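Long-range contact in protein HTP-2 (Caenorhabditis elegans, PDB 4TZM), which belongs to the meiotic chromosome axis and binds a closure motif of HTP-3 through its HORMA domain: residues A[17-28]-A[161-171]. Residues are numbered along the deposited sequence; the frame is centred on the assembly and turned at random.
Sequences DAIDDKTWSKLF and YEGAESVRDQM
With CG of Trp24 swung trans to the backbone N (chi1 175°), the indole reaches helix 164-185, where the extended Arg168 runs past it in the opposite direction. The aliphatic part of Arg168, not its guanidinium, does the touching: CG lies over one face of the six-membered ring, 4.0 Å from its centroid, a CH-pi contact, while the guanidinium plane is turned 60° from the indole. Ile19 CD1 shares that face, offset toward its rim, and packs 3.7 Å from Arg168 CB; Phe28 CB lies over the opposite face. Met171 CB meets the indole edge at CH2, 3.9 Å away and near the ring plane. The bend at chi2 carries Met171 SD to 3.9 Å from Phe28 CZ, an oblique Met-aromatic contact, and that at chi3 turns CE toward Phe28 CE1. An Asx motif, Asp21 OD1 accepting from Trp24 N at 2.6 Å, holds the turn; Trp24 NE1 bonds to the carbonyl of Pro29, which fixes the ring's rotation.

At the start of the helix, Asp17 OD1 takes the amide of Ala164 through its syn lone pair, N to OD1 2.8 Å and nearly straight at 169°. This carboxylate satisfies a first-turn N-H and, if ionised, would probably be stabilised by the helix N-terminus. Beside it, Ala164 CB rests 3.8 Å from Ile19 CG1. Phe41 and Ala45 of helix 35-56 also touch Met171, continuing the apolar layer. The loop before helix 35-56 thus covers the first two turns of helix 164-185 with Ile19, Trp24 and Phe28, and Asp17 at the helix start, within a Mad2-like HORMA fold.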
# COMPACT_ATOMS: atom_id res chain seq x y z
N ASP A 17 14.58 -5.02 19.39
CA ASP A 17 13.42 -5.10 18.51
C ASP A 17 13.79 -4.54 17.14
O ASP A 17 13.51 -3.38 16.82
CB ASP A 17 12.23 -4.34 19.09
CG ASP A 17 11.03 -4.34 18.16
OD1 ASP A 17 10.89 -5.31 17.38
OD2 ASP A 17 10.24 -3.38 18.19
N ALA A 18 14.44 -5.38 16.34
CA ALA A 18 14.87 -5.00 15.01
C ALA A 18 15.08 -6.25 14.17
O ALA A 18 15.36 -7.32 14.70
CB ALA A 18 16.15 -4.18 15.07
N ILE A 19 14.95 -6.11 12.86
CA ILE A 19 15.13 -7.24 11.97
C ILE A 19 16.59 -7.39 11.56
O ILE A 19 17.19 -6.47 11.01
CB ILE A 19 14.24 -7.12 10.72
CG1 ILE A 19 12.77 -7.32 11.11
CG2 ILE A 19 14.65 -8.13 9.65
CD1 ILE A 19 11.79 -6.70 10.15
N ASP A 20 17.15 -8.56 11.84
CA ASP A 20 18.52 -8.87 11.43
C ASP A 20 18.50 -9.74 10.19
O ASP A 20 18.64 -10.96 10.27
CB ASP A 20 19.28 -9.56 12.57
CG ASP A 20 20.78 -9.45 12.41
OD1 ASP A 20 21.25 -8.39 11.93
OD2 ASP A 20 21.50 -10.41 12.77
N ASP A 21 18.31 -9.10 9.04
CA ASP A 21 18.24 -9.81 7.76
C ASP A 21 18.76 -8.92 6.63
O ASP A 21 18.28 -7.80 6.45
CB ASP A 21 16.81 -10.27 7.48
CG ASP A 21 16.68 -11.07 6.20
OD1 ASP A 21 16.48 -10.45 5.13
OD2 ASP A 21 16.79 -12.31 6.25
N LYS A 22 19.73 -9.43 5.88
CA LYS A 22 20.38 -8.67 4.82
C LYS A 22 19.41 -8.35 3.68
O LYS A 22 19.42 -7.24 3.13
CB LYS A 22 21.59 -9.44 4.28
CG LYS A 22 22.57 -8.60 3.49
CD LYS A 22 23.01 -7.38 4.28
CE LYS A 22 24.25 -6.74 3.67
NZ LYS A 22 25.41 -7.67 3.67
N THR A 23 18.57 -9.32 3.33
CA THR A 23 17.61 -9.17 2.25
C THR A 23 16.52 -8.15 2.58
O THR A 23 16.17 -7.30 1.75
CB THR A 23 16.93 -10.51 1.91
OG1 THR A 23 17.94 -11.51 1.68
CG2 THR A 23 16.07 -10.37 0.67
N TRP A 24 15.99 -8.23 3.80
CA TRP A 24 14.96 -7.31 4.26
C TRP A 24 15.43 -5.86 4.22
O TRP A 24 14.68 -4.96 3.84
CB TRP A 24 14.50 -7.68 5.68
CG TRP A 24 13.52 -6.71 6.27
CD1 TRP A 24 13.81 -5.65 7.08
CD2 TRP A 24 12.10 -6.71 6.11
NE1 TRP A 24 12.66 -4.98 7.43
CE2 TRP A 24 11.59 -5.62 6.84
CE3 TRP A 24 11.21 -7.53 5.41
CZ2 TRP A 24 10.22 -5.32 6.90
CZ3 TRP A 24 9.85 -7.23 5.46
CH2 TRP A 24 9.37 -6.14 6.20
N SER A 25 16.68 -5.63 4.61
CA SER A 25 17.22 -4.28 4.71
C SER A 25 17.38 -3.61 3.35
O SER A 25 17.58 -2.40 3.26
CB SER A 25 18.56 -4.29 5.45
OG SER A 25 18.40 -4.74 6.78
N LYS A 26 17.30 -4.40 2.28
CA LYS A 26 17.47 -3.88 0.93
C LYS A 26 16.26 -3.05 0.48
O LYS A 26 16.38 -2.20 -0.40
CB LYS A 26 17.71 -5.03 -0.05
CG LYS A 26 18.14 -4.58 -1.43
CD LYS A 26 18.03 -5.70 -2.45
CE LYS A 26 18.36 -5.19 -3.84
NZ LYS A 26 18.15 -6.23 -4.89
N LEU A 27 15.11 -3.31 1.08
CA LEU A 27 13.88 -2.62 0.70
C LEU A 27 13.20 -1.88 1.86
O LEU A 27 12.47 -0.91 1.64
CB LEU A 27 12.88 -3.61 0.10
CG LEU A 27 13.16 -4.09 -1.32
CD1 LEU A 27 12.23 -5.22 -1.69
CD2 LEU A 27 13.01 -2.94 -2.30
N PHE A 28 13.44 -2.34 3.08
CA PHE A 28 12.71 -1.85 4.25
C PHE A 28 13.62 -1.43 5.40
O PHE A 28 14.73 -1.93 5.52
CB PHE A 28 11.74 -2.92 4.74
CG PHE A 28 10.69 -3.31 3.74
CD1 PHE A 28 9.56 -2.51 3.55
CD2 PHE A 28 10.81 -4.47 3.01
CE1 PHE A 28 8.58 -2.88 2.64
CE2 PHE A 28 9.84 -4.84 2.09
CZ PHE A 28 8.72 -4.05 1.91
N TYR A 161 1.03 -3.00 18.39
CA TYR A 161 2.32 -3.16 17.75
C TYR A 161 3.07 -4.29 18.45
O TYR A 161 3.30 -4.23 19.66
CB TYR A 161 3.13 -1.86 17.77
CG TYR A 161 4.60 -2.09 17.50
CD1 TYR A 161 5.04 -2.39 16.22
CD2 TYR A 161 5.53 -2.02 18.52
CE1 TYR A 161 6.38 -2.60 15.96
CE2 TYR A 161 6.88 -2.24 18.27
CZ TYR A 161 7.29 -2.53 16.99
OH TYR A 161 8.63 -2.74 16.75
N GLU A 162 3.43 -5.33 17.70
CA GLU A 162 3.97 -6.54 18.30
C GLU A 162 5.42 -6.83 17.91
O GLU A 162 5.90 -7.95 18.09
CB GLU A 162 3.09 -7.74 17.93
CG GLU A 162 1.64 -7.64 18.41
CD GLU A 162 1.49 -7.87 19.91
OE1 GLU A 162 2.51 -7.97 20.62
OE2 GLU A 162 0.33 -7.95 20.37
N GLY A 163 6.12 -5.83 17.38
CA GLY A 163 7.53 -5.98 17.09
C GLY A 163 7.85 -5.97 15.62
O GLY A 163 6.97 -6.10 14.77
N ALA A 164 9.14 -5.82 15.30
CA ALA A 164 9.59 -5.76 13.92
C ALA A 164 9.35 -7.07 13.18
O ALA A 164 8.94 -7.08 12.02
CB ALA A 164 11.06 -5.38 13.86
N GLU A 165 9.60 -8.19 13.86
CA GLU A 165 9.44 -9.49 13.21
C GLU A 165 7.99 -9.73 12.81
O GLU A 165 7.73 -10.30 11.76
CB GLU A 165 9.96 -10.61 14.12
CG GLU A 165 11.48 -10.68 14.24
CD GLU A 165 12.16 -11.23 12.99
OE1 GLU A 165 11.45 -11.76 12.11
OE2 GLU A 165 13.40 -11.12 12.88
N SER A 166 7.05 -9.28 13.64
CA SER A 166 5.63 -9.41 13.30
C SER A 166 5.28 -8.57 12.07
O SER A 166 4.48 -9.00 11.24
CB SER A 166 4.75 -9.01 14.49
OG SER A 166 4.81 -7.61 14.72
N VAL A 167 5.89 -7.40 11.95
CA VAL A 167 5.67 -6.55 10.78
C VAL A 167 6.19 -7.24 9.51
O VAL A 167 5.51 -7.26 8.48
CB VAL A 167 6.35 -5.17 10.92
CG1 VAL A 167 6.13 -4.33 9.68
CG2 VAL A 167 5.82 -4.44 12.15
N ARG A 168 7.38 -7.83 9.59
CA ARG A 168 7.94 -8.59 8.48
C ARG A 168 7.03 -9.76 8.08
O ARG A 168 6.86 -10.04 6.90
CB ARG A 168 9.34 -9.12 8.84
CG ARG A 168 10.00 -10.02 7.78
CD ARG A 168 11.34 -10.56 8.28
NE ARG A 168 11.96 -11.52 7.36
CZ ARG A 168 11.75 -12.83 7.40
NH1 ARG A 168 10.93 -13.36 8.30
NH2 ARG A 168 12.36 -13.63 6.53
N ASP A 169 6.45 -10.43 9.07
CA ASP A 169 5.49 -11.50 8.82
C ASP A 169 4.25 -10.97 8.11
O ASP A 169 3.71 -11.62 7.21
CB ASP A 169 5.07 -12.20 10.11
CG ASP A 169 6.18 -13.02 10.73
OD1 ASP A 169 7.19 -13.30 10.05
OD2 ASP A 169 6.04 -13.41 11.92
N GLN A 170 3.79 -9.80 8.53
CA GLN A 170 2.60 -9.19 7.94
C GLN A 170 2.88 -8.76 6.50
O GLN A 170 1.99 -8.82 5.65
CB GLN A 170 2.14 -7.99 8.77
CG GLN A 170 1.51 -8.36 10.12
CD GLN A 170 1.43 -7.17 11.07
OE1 GLN A 170 1.99 -6.11 10.80
NE2 GLN A 170 0.74 -7.35 12.19
N MET A 171 4.11 -8.33 6.24
CA MET A 171 4.49 -7.87 4.90
C MET A 171 4.65 -9.05 3.95
O MET A 171 4.22 -8.99 2.79
CB MET A 171 5.79 -7.07 4.96
CG MET A 171 6.38 -6.73 3.60
SD MET A 171 5.24 -5.77 2.58
CE MET A 171 4.97 -4.35 3.63